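Local atomic coordinates of S-M checkpoint control protein rad4 (Schizosaccharomyces pombe, PDB entry 4BMD), a protein that acts as a phosphorylation-dependent scaffold in DNA replication and the checkpoint coupling S and M phases, this chain being its third and fourth BRCT domains. Residues His57-Pro60 / Val61-Pro65; Pro70-Asn73 / Glu74-Glu78; His92-Ala95 / Lys96-Arg100; Phe155-Lys158 / Thr159-Ile163; Leu179-Ile182 / Ile183-Gly186. All blocks are in the same frame, centred on the assembly; numbering follows the deposited sequence.

Interaction 1: residues His57-Pro60 / Val61-Pro65; sequences HYFP and VDELP
Phe59 and Leu64 meet across a short turn, the methyl CD2 of Leu64 lying 3.5 Å from Phe59 CD1 and 3.7 Å from Phe59 CE1. CG of Phe59 stands anti to its own N (chi1 -158°), which swings the ring forward over the following turn. Glu63 CB approaches obliquely from the other side of the ring plane, 3.9 Å from Phe59 CE1, and farther out the carboxylate carbon Glu63 CD rests in van der Waals contact 3.9 Å from Pro60 CG. This is the loop between strands 52-55 and 71-73 of the third BRCT domain, and its residues 61-63 form one 3-10 turn. Here Glu63 N donates to Pro60 O at 3.1 Å, bent to 146° and from above the carbonyl plane, while Leu64 N closes on Val61 O. A serine at Phe59 would probably leave Leu64 CD2 and Glu63 CB without their apolar partner. Outside the two segments, Val61 of the turn pairs through its backbone with Phe99, and the Phe59 side chain also touches Glu22.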
loop_
_atom_site.group_PDB
_atom_site.type_symbol
_atom_site.label_atom_id
_atom_site.label_comp_id
_atom_site.label_asym_id
_atom_site.label_seq_id
_atom_site.Cartn_x
_atom_site.Cartn_y
_atom_site.Cartn_z
ATOM N N HIS A 57 7.211 0.641 -5.774
ATOM C CA HIS A 57 5.827 0.283 -5.468
ATOM C C HIS A 57 4.922 0.318 -6.698
ATOM O O HIS A 57 3.879 -0.335 -6.729
ATOM C CB HIS A 57 5.261 1.201 -4.380
ATOM C CG HIS A 57 5.098 2.624 -4.815
ATOM N ND1 HIS A 57 6.036 3.597 -4.546
ATOM C CD2 HIS A 57 4.105 3.239 -5.500
ATOM C CE1 HIS A 57 5.628 4.750 -5.046
ATOM N NE2 HIS A 57 4.459 4.561 -5.631
ATOM N N TYR A 58 5.328 1.081 -7.708
ATOM C CA TYR A 58 4.528 1.249 -8.916
ATOM C C TYR A 58 4.907 0.259 -10.011
ATOM O O TYR A 58 4.316 0.263 -11.092
ATOM C CB TYR A 58 4.654 2.681 -9.441
ATOM C CG TYR A 58 6.083 3.156 -9.575
ATOM C CD1 TYR A 58 6.813 2.909 -10.731
ATOM C CD2 TYR A 58 6.703 3.853 -8.547
ATOM C CE1 TYR A 58 8.118 3.341 -10.857
ATOM C CE2 TYR A 58 8.008 4.289 -8.663
ATOM C CZ TYR A 58 8.711 4.029 -9.821
ATOM O OH TYR A 58 10.012 4.462 -9.942
ATOM N N PHE A 59 5.894 -0.584 -9.734
ATOM C CA PHE A 59 6.357 -1.560 -10.714
ATOM C C PHE A 59 5.360 -2.709 -10.839
ATOM O O PHE A 59 4.988 -3.324 -9.840
ATOM C CB PHE A 59 7.736 -2.096 -10.323
ATOM C CG PHE A 59 8.516 -2.667 -11.474
ATOM C CD1 PHE A 59 8.262 -3.948 -11.936
ATOM C CD2 PHE A 59 9.508 -1.921 -12.093
ATOM C CE1 PHE A 59 8.980 -4.474 -12.996
ATOM C CE2 PHE A 59 10.228 -2.440 -13.152
ATOM C CZ PHE A 59 9.964 -3.719 -13.604
ATOM N N PRO A 60 4.923 -2.999 -12.075
ATOM C CA PRO A 60 3.959 -4.070 -12.355
ATOM C C PRO A 60 4.474 -5.436 -11.910
ATOM O O PRO A 60 5.563 -5.844 -12.313
ATOM C CB PRO A 60 3.827 -4.031 -13.880
ATOM C CG PRO A 60 4.223 -2.649 -14.261
ATOM C CD PRO A 60 5.303 -2.269 -13.296
ATOM N N VAL A 61 3.689 -6.126 -11.088
ATOM C CA VAL A 61 4.066 -7.434 -10.558
ATOM C C VAL A 61 4.359 -8.431 -11.675
ATOM O O VAL A 61 5.318 -9.200 -11.602
ATOM C CB VAL A 61 2.954 -8.006 -9.655
ATOM C CG1 VAL A 61 3.350 -9.369 -9.111
ATOM C CG2 VAL A 61 2.645 -7.043 -8.521
ATOM N N ASP A 62 3.533 -8.397 -12.713
ATOM C CA ASP A 62 3.644 -9.329 -13.829
ATOM C C ASP A 62 4.945 -9.177 -14.619
ATOM O O ASP A 62 5.374 -10.108 -15.300
ATOM C CB ASP A 62 2.435 -9.177 -14.756
ATOM C CG ASP A 62 1.960 -7.739 -14.860
ATOM O OD1 ASP A 62 1.188 -7.303 -13.978
ATOM O OD2 ASP A 62 2.357 -7.046 -15.821
ATOM N N GLU A 63 5.570 -8.008 -14.525
ATOM C CA GLU A 63 6.812 -7.750 -15.246
ATOM C C GLU A 63 8.047 -8.066 -14.404
ATOM O O GLU A 63 9.175 -7.940 -14.875
ATOM C CB GLU A 63 6.870 -6.297 -15.720
ATOM C CG GLU A 63 5.814 -5.933 -16.749
ATOM C CD GLU A 63 5.956 -4.508 -17.248
ATOM O OE1 GLU A 63 6.953 -3.847 -16.888
ATOM O OE2 GLU A 63 5.070 -4.048 -18.001
ATOM N N LEU A 64 7.828 -8.475 -13.158
ATOM C CA LEU A 64 8.932 -8.783 -12.257
ATOM C C LEU A 64 9.585 -10.120 -12.583
ATOM O O LEU A 64 8.899 -11.110 -12.834
ATOM C CB LEU A 64 8.459 -8.785 -10.802
ATOM C CG LEU A 64 8.287 -7.425 -10.128
ATOM C CD1 LEU A 64 7.779 -7.602 -8.707
ATOM C CD2 LEU A 64 9.600 -6.664 -10.139
ATOM N N PRO A 65 10.925 -10.151 -12.576
ATOM C CA PRO A 65 11.668 -11.403 -12.740
ATOM C C PRO A 65 11.551 -12.266 -11.491
ATOM O O PRO A 65 10.944 -11.845 -10.507
ATOM C CB PRO A 65 13.112 -10.928 -12.913
ATOM C CG PRO A 65 13.163 -9.626 -12.201
ATOM C CD PRO A 65 11.822 -8.991 -12.433
#

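Interaction 2: residues Pro70-Asn73 / Glu74-Glu78; sequences PTVN and EWWIE
Asn73 is the N-cap of helix 74-82, taking up Trp75 and Trp76 N-H groups at a strand-to-helix junction of the parallel-sheet BRCT fold; the short axes of strand and helix diverge by 73°. Its carbonyl does the firmer work: Trp76 N donates to Asn73 O at 3.0 Å, from above the carbonyl plane. The side-chain oxygen Asn73 OD1 adds two weak capping bonds, from Trp75 N at 3.0 Å and from Trp76 N at 3.4 Å. Placing CG between the backbone N and carbonyl carbon (chi1 60°) folds the amide back over these first-turn N-H groups. At the other end of that amide ND2 is satisfied by Leu94 O, while OD1 has just the weak pair within these segments. Glu74, likewise buried, turns its carboxylate to His57 ND1, and the indole N-H of Trp76 finds Phe87 O weakly. Alongside the polar cap, Val72 CB lies 3.6 Å from Trp76 CB, and Val72 CG1 sits over the face of the Trp76 five-membered ring, 3.9 Å from its centroid.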
loop_
_atom_site.group_PDB
_atom_site.type_symbol
_atom_site.label_atom_id
_atom_site.label_comp_id
_atom_site.label_asym_id
_atom_site.label_seq_id
_atom_site.Cartn_x
_atom_site.Cartn_y
_atom_site.Cartn_z
ATOM N N PRO A 70 13.718 -12.749 -0.348
ATOM C CA PRO A 70 12.484 -12.076 0.072
ATOM C C PRO A 70 12.352 -10.725 -0.622
ATOM O O PRO A 70 13.273 -9.909 -0.580
ATOM C CB PRO A 70 12.670 -11.897 1.584
ATOM C CG PRO A 70 14.126 -12.086 1.832
ATOM C CD PRO A 70 14.602 -13.043 0.791
ATOM N N THR A 71 11.211 -10.506 -1.267
ATOM C CA THR A 71 11.008 -9.321 -2.086
ATOM C C THR A 71 9.994 -8.369 -1.463
ATOM O O THR A 71 8.890 -8.772 -1.100
ATOM C CB THR A 71 10.539 -9.710 -3.500
ATOM O OG1 THR A 71 11.545 -10.509 -4.134
ATOM C CG2 THR A 71 10.282 -8.472 -4.338
ATOM N N VAL A 72 10.384 -7.105 -1.337
ATOM C CA VAL A 72 9.508 -6.074 -0.793
ATOM C C VAL A 72 9.590 -4.819 -1.654
ATOM O O VAL A 72 10.471 -4.704 -2.506
ATOM C CB VAL A 72 9.913 -5.694 0.645
ATOM C CG1 VAL A 72 9.811 -6.896 1.571
ATOM C CG2 VAL A 72 11.320 -5.120 0.663
ATOM N N ASN A 73 8.673 -3.882 -1.439
ATOM C CA ASN A 73 8.790 -2.572 -2.073
ATOM C C ASN A 73 9.390 -1.546 -1.116
ATOM O O ASN A 73 9.643 -1.858 0.047
ATOM C CB ASN A 73 7.457 -2.092 -2.669
ATOM C CG ASN A 73 6.354 -1.951 -1.635
ATOM O OD1 ASN A 73 6.600 -1.622 -0.475
ATOM N ND2 ASN A 73 5.121 -2.197 -2.061
ATOM N N GLU A 74 9.614 -0.327 -1.599
ATOM C CA GLU A 74 10.270 0.694 -0.785
ATOM C C GLU A 74 9.425 1.113 0.417
ATOM O O GLU A 74 9.948 1.650 1.392
ATOM C CB GLU A 74 10.653 1.919 -1.623
ATOM C CG GLU A 74 9.495 2.834 -1.989
ATOM C CD GLU A 74 8.912 2.526 -3.354
ATOM O OE1 GLU A 74 8.842 1.334 -3.724
ATOM O OE2 GLU A 74 8.529 3.481 -4.061
ATOM N N TRP A 75 8.122 0.859 0.347
ATOM C CA TRP A 75 7.224 1.199 1.446
ATOM C C TRP A 75 7.489 0.326 2.669
ATOM O O TRP A 75 7.148 0.696 3.793
ATOM C CB TRP A 75 5.761 1.093 1.007
ATOM C CG TRP A 75 5.341 2.192 0.076
ATOM C CD1 TRP A 75 6.054 3.311 -0.246
ATOM C CD2 TRP A 75 4.111 2.277 -0.655
ATOM N NE1 TRP A 75 5.346 4.087 -1.130
ATOM C CE2 TRP A 75 4.150 3.475 -1.398
ATOM C CE3 TRP A 75 2.983 1.458 -0.754
ATOM C CZ2 TRP A 75 3.103 3.873 -2.227
ATOM C CZ3 TRP A 75 1.945 1.855 -1.579
ATOM C CH2 TRP A 75 2.012 3.052 -2.304
ATOM N N TRP A 76 8.102 -0.832 2.443
ATOM C CA TRP A 76 8.520 -1.707 3.532
ATOM C C TRP A 76 9.615 -1.024 4.344
ATOM O O TRP A 76 9.650 -1.126 5.571
ATOM C CB TRP A 76 9.024 -3.041 2.978
ATOM C CG TRP A 76 9.577 -3.975 4.016
ATOM C CD1 TRP A 76 8.902 -4.957 4.681
ATOM C CD2 TRP A 76 10.927 -4.021 4.499
ATOM N NE1 TRP A 76 9.743 -5.608 5.549
ATOM C CE2 TRP A 76 10.992 -5.051 5.457
ATOM C CE3 TRP A 76 12.085 -3.287 4.215
ATOM C CZ2 TRP A 76 12.169 -5.368 6.134
ATOM C CZ3 TRP A 76 13.251 -3.603 4.888
ATOM C CH2 TRP A 76 13.285 -4.634 5.836
ATOM N N ILE A 77 10.507 -0.327 3.647
ATOM C CA ILE A 77 11.573 0.425 4.294
ATOM C C ILE A 77 10.989 1.565 5.118
ATOM O O ILE A 77 11.385 1.782 6.263
ATOM C CB ILE A 77 12.554 1.008 3.259
ATOM C CG1 ILE A 77 13.130 -0.105 2.382
ATOM C CG2 ILE A 77 13.667 1.780 3.952
ATOM C CD1 ILE A 77 14.031 0.397 1.274
ATOM N N GLU A 78 10.042 2.285 4.524
ATOM C CA GLU A 78 9.391 3.407 5.190
ATOM C C GLU A 78 8.634 2.955 6.435
ATOM O O GLU A 78 8.628 3.649 7.452
ATOM C CB GLU A 78 8.443 4.122 4.227
ATOM C CG GLU A 78 9.117 4.645 2.969
ATOM C CD GLU A 78 8.144 5.313 2.019
ATOM O OE1 GLU A 78 6.963 5.480 2.393
ATOM O OE2 GLU A 78 8.558 5.669 0.895
#

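Interaction 3: residues His92-Ala95 / Lys96-Arg100; sequences HALA and KPFFR
Residues 93-95 coil with helical backbone angles but without a regular helix, and from Lys96 the chain runs out extended until Phe98 folds its side chain back over Leu94. Within 92-95, Ala95 N bonds His92 O, and Leu94 N donates to His92 ND1 at 3.1 Å, nearly straight at 160° though tilted from the imidazole plane. Methyl CD2 of Leu94 stands above the middle of the Phe98 ring, 4.1 Å from its centroid and 13° off the normal, a CH-pi contact. A chi1 of 61° doubles the Phe98 ring back over its own main chain, toward that methyl. Bends at chi3 and chi4 bring Lys96 NZ to within 3.1 Å of His92 O, a weak bond. Leu94 packs on Trp75 of helix 74-82 as well as on Ala128 of helix 119-131, so the linker lies between the two BRCT domains. Because ND1 accepts the Leu94 N-H, the imidazole is probably neutral with its hydrogen on NE2; the lysine ammonium has further weak partners in Ile89 O and, at long range, Asp90.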
loop_
_atom_site.group_PDB
_atom_site.type_symbol
_atom_site.label_atom_id
_atom_site.label_comp_id
_atom_site.label_asym_id
_atom_site.label_seq_id
_atom_site.Cartn_x
_atom_site.Cartn_y
_atom_site.Cartn_z
ATOM N N HIS A 92 2.262 -6.759 5.886
ATOM C CA HIS A 92 1.394 -5.763 5.264
ATOM C C HIS A 92 1.368 -5.894 3.742
ATOM O O HIS A 92 2.413 -5.986 3.097
ATOM C CB HIS A 92 1.800 -4.347 5.672
ATOM C CG HIS A 92 0.705 -3.340 5.511
ATOM N ND1 HIS A 92 0.376 -2.786 4.292
ATOM C CD2 HIS A 92 -0.145 -2.795 6.413
ATOM C CE1 HIS A 92 -0.626 -1.939 4.453
ATOM N NE2 HIS A 92 -0.960 -1.927 5.731
ATOM N N ALA A 93 0.164 -5.889 3.180
ATOM C CA ALA A 93 -0.034 -6.130 1.753
ATOM C C ALA A 93 0.584 -5.058 0.858
ATOM O O ALA A 93 0.911 -5.322 -0.299
ATOM C CB ALA A 93 -1.520 -6.282 1.449
ATOM N N LEU A 94 0.739 -3.851 1.391
ATOM C CA LEU A 94 1.279 -2.742 0.610
ATOM C C LEU A 94 2.805 -2.702 0.639
ATOM O O LEU A 94 3.427 -1.941 -0.100
ATOM C CB LEU A 94 0.707 -1.408 1.098
ATOM C CG LEU A 94 -0.798 -1.203 0.906
ATOM C CD1 LEU A 94 -1.233 0.147 1.451
ATOM C CD2 LEU A 94 -1.177 -1.336 -0.560
ATOM N N ALA A 95 3.405 -3.524 1.494
ATOM C CA ALA A 95 4.858 -3.565 1.619
ATOM C C ALA A 95 5.472 -4.525 0.603
ATOM O O ALA A 95 6.691 -4.606 0.465
ATOM C CB ALA A 95 5.259 -3.952 3.035
ATOM N N LYS A 96 4.612 -5.254 -0.100
ATOM C CA LYS A 96 5.042 -6.153 -1.162
ATOM C C LYS A 96 4.614 -5.582 -2.506
ATOM O O LYS A 96 3.741 -4.716 -2.556
ATOM C CB LYS A 96 4.415 -7.535 -0.972
ATOM C CG LYS A 96 5.029 -8.351 0.143
ATOM C CD LYS A 96 4.357 -9.710 0.258
ATOM C CE LYS A 96 2.874 -9.571 0.565
ATOM N NZ LYS A 96 2.634 -8.866 1.856
ATOM N N PRO A 97 5.237 -6.052 -3.601
ATOM C CA PRO A 97 4.761 -5.677 -4.934
ATOM C C PRO A 97 3.297 -6.064 -5.095
ATOM O O PRO A 97 2.940 -7.218 -4.853
ATOM C CB PRO A 97 5.634 -6.521 -5.862
ATOM C CG PRO A 97 6.893 -6.720 -5.101
ATOM C CD PRO A 97 6.479 -6.844 -3.662
ATOM N N PHE A 98 2.460 -5.107 -5.483
ATOM C CA PHE A 98 1.024 -5.340 -5.555
ATOM C C PHE A 98 0.409 -4.803 -6.838
ATOM O O PHE A 98 -0.658 -5.252 -7.256
ATOM C CB PHE A 98 0.321 -4.708 -4.348
ATOM C CG PHE A 98 0.503 -3.216 -4.250
ATOM C CD1 PHE A 98 -0.335 -2.351 -4.939
ATOM C CD2 PHE A 98 1.506 -2.680 -3.461
ATOM C CE1 PHE A 98 -0.166 -0.982 -4.850
ATOM C CE2 PHE A 98 1.677 -1.310 -3.365
ATOM C CZ PHE A 98 0.840 -0.461 -4.062
ATOM N N PHE A 99 1.076 -3.834 -7.455
ATOM C CA PHE A 99 0.494 -3.135 -8.596
ATOM C C PHE A 99 0.316 -4.001 -9.840
ATOM O O PHE A 99 1.261 -4.615 -10.332
ATOM C CB PHE A 99 1.296 -1.882 -8.951
ATOM C CG PHE A 99 0.779 -1.170 -10.167
ATOM C CD1 PHE A 99 -0.426 -0.488 -10.124
ATOM C CD2 PHE A 99 1.489 -1.192 -11.355
ATOM C CE1 PHE A 99 -0.910 0.163 -11.242
ATOM C CE2 PHE A 99 1.009 -0.542 -12.476
ATOM C CZ PHE A 99 -0.192 0.137 -12.418
ATOM N N ARG A 100 -0.916 -4.033 -10.335
ATOM C CA ARG A 100 -1.242 -4.738 -11.567
ATOM C C ARG A 100 -2.062 -3.832 -12.479
ATOM O O ARG A 100 -3.165 -3.419 -12.120
ATOM C CB ARG A 100 -2.016 -6.023 -11.266
ATOM C CG ARG A 100 -1.196 -7.103 -10.578
ATOM C CD ARG A 100 -2.042 -8.335 -10.295
ATOM N NE ARG A 100 -1.244 -9.453 -9.802
ATOM C CZ ARG A 100 -0.966 -9.666 -8.519
ATOM N NH1 ARG A 100 -1.419 -8.834 -7.594
ATOM N NH2 ARG A 100 -0.232 -10.710 -8.162
#

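Interaction 4: residues Phe155-Lys158 / Thr159-Ile163; sequences FSMK and TRFKI
Phe155 precedes the first turn of helix 157-168, where Ser156 is the N-cap residue and i-to-i+4 backbone bonds run from Arg160 N to Ser156 O (3.0 Å), from Phe161 N to Met157 O and from Lys162 N to Lys158 O. The Phe155 ring reaches forward along the first turns: its CE2 lies 3.9 Å from Ile163 CD1 and its CG 4.0 Å from Thr159 CG2, both side chains crossing the phenyl group at about a right angle. Arg160 passes on another side; in the conformer given, Phe155 CB lies 3.8 Å above the centre of its guanidinium plane. With a glycine at Phe155, Thr159 CG2 and Ile163 CD1 would probably lose the cover of the ring. On another side of the helix, Met157, in one of its two conformers, extends from a CG anti to its N (chi1 -171°), bringing CE to 3.5 Å from Phe161 CZ; its sulfur stands obliquely to the ring, a tentative Met-aromatic contact. A water accepts from Ser156 N at 2.9 Å and also bonds Thr159 OG1, which also bonds Thr115 OG1. Lys158 and Lys162 run side by side, Lys162 NZ bonding His113 NE2. Phe155 also packs on Val149, and together these contacts form the N-terminal start of the helix in a beta-alpha-beta unit, strand 146-149 to strand 172-175, of the fourth BRCT domain.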
loop_
_atom_site.group_PDB
_atom_site.type_symbol
_atom_site.label_atom_id
_atom_site.label_comp_id
_atom_site.label_asym_id
_atom_site.label_seq_id
_atom_site.Cartn_x
_atom_site.Cartn_y
_atom_site.Cartn_z
ATOM N N PHE A 155 -14.148 2.086 15.637
ATOM C CA PHE A 155 -14.688 3.252 14.944
ATOM C C PHE A 155 -14.651 4.494 15.826
ATOM O O PHE A 155 -15.205 4.504 16.924
ATOM C CB PHE A 155 -16.127 3.003 14.477
ATOM C CG PHE A 155 -16.250 1.955 13.403
ATOM C CD1 PHE A 155 -15.127 1.456 12.762
ATOM C CD2 PHE A 155 -17.495 1.475 13.030
ATOM C CE1 PHE A 155 -15.243 0.492 11.778
ATOM C CE2 PHE A 155 -17.620 0.513 12.044
ATOM C CZ PHE A 155 -16.491 0.022 11.417
ATOM N N SER A 156 -13.991 5.537 15.338
ATOM C CA SER A 156 -13.988 6.818 16.025
ATOM C C SER A 156 -15.330 7.501 15.810
ATOM O O SER A 156 -16.112 7.087 14.953
ATOM C CB SER A 156 -12.864 7.707 15.495
ATOM O OG SER A 156 -13.086 8.045 14.135
ATOM N N MET A 157 -15.594 8.542 16.592
ATOM C CA MET A 157 -16.819 9.324 16.472
ATOM C C MET A 157 -16.944 9.903 15.066
ATOM O O MET A 157 -18.026 9.927 14.478
ATOM C CB MET A 157 -16.802 10.457 17.501
ATOM C CG MET A 157 -18.106 11.222 17.651
ATOM S SD MET A 157 -17.928 12.576 18.833
ATOM C CE MET A 157 -19.638 13.007 19.144
ATOM N N LYS A 158 -15.819 10.374 14.540
ATOM C CA LYS A 158 -15.772 10.949 13.203
ATOM C C LYS A 158 -16.107 9.897 12.147
ATOM O O LYS A 158 -16.820 10.177 11.184
ATOM C CB LYS A 158 -14.392 11.554 12.938
ATOM C CG LYS A 158 -14.255 12.227 11.586
ATOM C CD LYS A 158 -12.914 12.930 11.457
ATOM C CE LYS A 158 -12.754 14.006 12.520
ATOM N NZ LYS A 158 -11.498 14.787 12.337
ATOM N N THR A 159 -15.593 8.686 12.340
ATOM C CA THR A 159 -15.869 7.578 11.433
ATOM C C THR A 159 -17.353 7.220 11.438
ATOM O O THR A 159 -17.954 7.021 10.382
ATOM C CB THR A 159 -15.029 6.333 11.788
ATOM O OG1 THR A 159 -13.654 6.576 11.467
ATOM C CG2 THR A 159 -15.508 5.116 11.013
ATOM N N ARG A 160 -17.940 7.148 12.630
ATOM C CA ARG A 160 -19.359 6.840 12.762
ATOM C C ARG A 160 -20.224 7.899 12.082
ATOM O O ARG A 160 -21.248 7.578 11.480
ATOM C CB ARG A 160 -19.749 6.700 14.236
ATOM C CG ARG A 160 -19.020 5.583 14.964
ATOM C CD ARG A 160 -19.598 5.355 16.352
ATOM N NE ARG A 160 -18.856 4.337 17.091
ATOM C CZ ARG A 160 -19.083 3.031 16.999
ATOM N NH1 ARG A 160 -20.031 2.575 16.193
ATOM N NH2 ARG A 160 -18.358 2.179 17.711
ATOM N N PHE A 161 -19.806 9.158 12.180
ATOM C CA PHE A 161 -20.520 10.255 11.529
ATOM C C PHE A 161 -20.506 10.083 10.017
ATOM O O PHE A 161 -21.537 10.213 9.357
ATOM C CB PHE A 161 -19.892 11.603 11.888
ATOM C CG PHE A 161 -20.203 12.070 13.279
ATOM C CD1 PHE A 161 -21.274 11.542 13.980
ATOM C CD2 PHE A 161 -19.427 13.046 13.884
ATOM C CE1 PHE A 161 -21.562 11.974 15.260
ATOM C CE2 PHE A 161 -19.709 13.482 15.165
ATOM C CZ PHE A 161 -20.779 12.946 15.853
ATOM N N LYS A 162 -19.326 9.793 9.476
ATOM C CA LYS A 162 -19.157 9.625 8.038
ATOM C C LYS A 162 -19.989 8.465 7.510
ATOM O O LYS A 162 -20.532 8.535 6.408
ATOM C CB LYS A 162 -17.680 9.422 7.689
ATOM C CG LYS A 162 -16.809 10.642 7.943
ATOM C CD LYS A 162 -15.362 10.379 7.558
ATOM C CE LYS A 162 -14.493 11.601 7.807
ATOM N NZ LYS A 162 -13.066 11.352 7.461
ATOM N N ILE A 163 -20.089 7.402 8.302
ATOM C CA ILE A 163 -20.883 6.238 7.927
ATOM C C ILE A 163 -22.363 6.596 7.820
ATOM O O ILE A 163 -23.028 6.236 6.849
ATOM C CB ILE A 163 -20.688 5.078 8.925
ATOM C CG1 ILE A 163 -19.263 4.531 8.825
ATOM C CG2 ILE A 163 -21.696 3.969 8.666
ATOM C CD1 ILE A 163 -18.954 3.430 9.816
HETATM O O HOH W 1 -12.201 5.282 13.033
#

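Interaction 5: residues Leu179-Ile182 / Ile183-Gly186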
loop_
_atom_site.group_PDB
_atom_site.type_symbol
_atom_site.label_atom_id
_atom_site.label_comp_id
_atom_site.label_asym_id
_atom_site.label_seq_id
_atom_site.Cartn_x
_atom_site.Cartn_y
_atom_site.Cartn_z
ATOM N N LEU A 179 -10.757 -4.331 -0.128
ATOM C CA LEU A 179 -9.615 -3.817 -0.874
ATOM C C LEU A 179 -8.374 -4.683 -0.689
ATOM O O LEU A 179 -7.635 -4.923 -1.645
ATOM C CB LEU A 179 -9.308 -2.370 -0.486
ATOM C CG LEU A 179 -8.102 -1.767 -1.210
ATOM C CD1 LEU A 179 -8.327 -1.754 -2.717
ATOM C CD2 LEU A 179 -7.802 -0.373 -0.697
ATOM N N TRP A 180 -8.141 -5.148 0.536
ATOM C CA TRP A 180 -7.003 -6.025 0.796
ATOM C C TRP A 180 -7.127 -7.318 -0.004
ATOM O O TRP A 180 -6.131 -7.850 -0.495
ATOM C CB TRP A 180 -6.861 -6.345 2.289
ATOM C CG TRP A 180 -6.637 -5.157 3.192
ATOM C CD1 TRP A 180 -7.258 -4.916 4.385
ATOM C CD2 TRP A 180 -5.732 -4.061 2.986
ATOM N NE1 TRP A 180 -6.796 -3.745 4.934
ATOM C CE2 TRP A 180 -5.861 -3.199 4.094
ATOM C CE3 TRP A 180 -4.826 -3.723 1.974
ATOM C CZ2 TRP A 180 -5.122 -2.023 4.217
ATOM C CZ3 TRP A 180 -4.095 -2.554 2.098
ATOM C CH2 TRP A 180 -4.247 -1.719 3.212
ATOM N N ASN A 181 -8.352 -7.817 -0.133
ATOM C CA ASN A 181 -8.608 -9.022 -0.915
ATOM C C ASN A 181 -8.280 -8.823 -2.390
ATOM O O ASN A 181 -7.759 -9.724 -3.043
ATOM C CB ASN A 181 -10.061 -9.476 -0.759
ATOM C CG ASN A 181 -10.371 -9.960 0.643
ATOM O OD1 ASN A 181 -9.487 -10.426 1.363
ATOM N ND2 ASN A 181 -11.635 -9.853 1.040
ATOM N N ILE A 182 -8.588 -7.638 -2.908
ATOM C CA ILE A 182 -8.271 -7.303 -4.292
ATOM C C ILE A 182 -6.759 -7.205 -4.488
ATOM O O ILE A 182 -6.212 -7.748 -5.449
ATOM C CB ILE A 182 -8.940 -5.981 -4.718
ATOM C CG1 ILE A 182 -10.463 -6.135 -4.717
ATOM C CG2 ILE A 182 -8.450 -5.545 -6.093
ATOM C CD1 ILE A 182 -11.201 -4.906 -5.194
ATOM N N ILE A 183 -6.093 -6.517 -3.567
ATOM C CA ILE A 183 -4.644 -6.352 -3.613
ATOM C C ILE A 183 -3.923 -7.695 -3.545
ATOM O O ILE A 183 -3.034 -7.974 -4.351
ATOM C CB ILE A 183 -4.148 -5.462 -2.454
ATOM C CG1 ILE A 183 -4.659 -4.032 -2.622
ATOM C CG2 ILE A 183 -2.632 -5.467 -2.385
ATOM C CD1 ILE A 183 -4.149 -3.352 -3.863
ATOM N N GLN A 184 -4.317 -8.523 -2.584
ATOM C CA GLN A 184 -3.659 -9.804 -2.353
ATOM C C GLN A 184 -3.923 -10.819 -3.463
ATOM O O GLN A 184 -3.011 -11.527 -3.887
ATOM C CB GLN A 184 -4.070 -10.380 -0.996
ATOM C CG GLN A 184 -3.511 -9.612 0.193
ATOM C CD GLN A 184 -3.995 -10.159 1.520
ATOM O OE1 GLN A 184 -5.140 -9.935 1.916
ATOM N NE2 GLN A 184 -3.126 -10.882 2.216
ATOM N N SER A 185 -5.165 -10.887 -3.931
ATOM C CA SER A 185 -5.531 -11.844 -4.972
ATOM C C SER A 185 -5.113 -11.357 -6.355
ATOM O O SER A 185 -4.837 -12.158 -7.246
ATOM C CB SER A 185 -7.034 -12.125 -4.949
ATOM O OG SER A 185 -7.774 -10.967 -5.293
ATOM N N GLY A 186 -5.073 -10.040 -6.531
ATOM C CA GLY A 186 -4.693 -9.454 -7.803
ATOM C C GLY A 186 -5.856 -9.341 -8.770
ATOM O O GLY A 186 -5.673 -8.990 -9.935
#
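Ser185 turns its hydroxyl back onto Asn181 O, one turn earlier in helix 177-185. Its CB lies 3.2 Å from Asn181 O, and a chi1 of 66° tucks OG in against the main chain, from where it donates to the same Asn181 O at 2.6 Å. Ser185 N also donates to that oxygen, at 3.0 Å and from above the carbonyl plane, so one acceptor is gripped by two donors of a single residue. At its tip OG has a further, weak partner in Lys187 N, just past the helix. The regular ladder continues on both sides: Ile183 N bonds Leu179 O at 2.9 Å, Gln184 N bonds Trp180 O at 2.8 Å, and Gly186 N reaches Ile182 O at 2.8 Å along a more bent path of 139°. Gly186 then leaves the helix with positive phi (85°), where a side chain would jam against the carbonyl oxygen of Ser185. On the inward face Ile183 CG1 lies 3.3 Å from Leu179 O, while its contact with the side chain of Leu179 is looser. Within the fourth BRCT domain, Leu179 and Trp180 lean on Leu125 of helix 119-131, and Leu179 and Ile182 both touch Phe107 of helix 104-107. From this domain Ile183 and Trp180 reach the linker, Ile183 packing on Phe98 and the Trp180 ring meeting His92 edge-to-face.

How the interactions relate
Each contact joins neighbouring residues of a continuous stretch; the five follow in series along the chain, and none nests within or crosses another. Interaction 1 shapes the loop between the third and fourth strands of the third BRCT domain; interaction 2 joins that fourth strand to its helix. His57 bridges these two, its ring also packing on that of Trp75. Interaction 3, in the linker, touches three others: it meets interaction 2 where Ala95 O receives the backbone N-H of Asn73, interaction 1 through Phe99, and interaction 5 where Leu94 packs on Trp180. It thereby ties the two BRCT domains together. Interaction 4 stands apart, its centre about 25 Å from that of interaction 5.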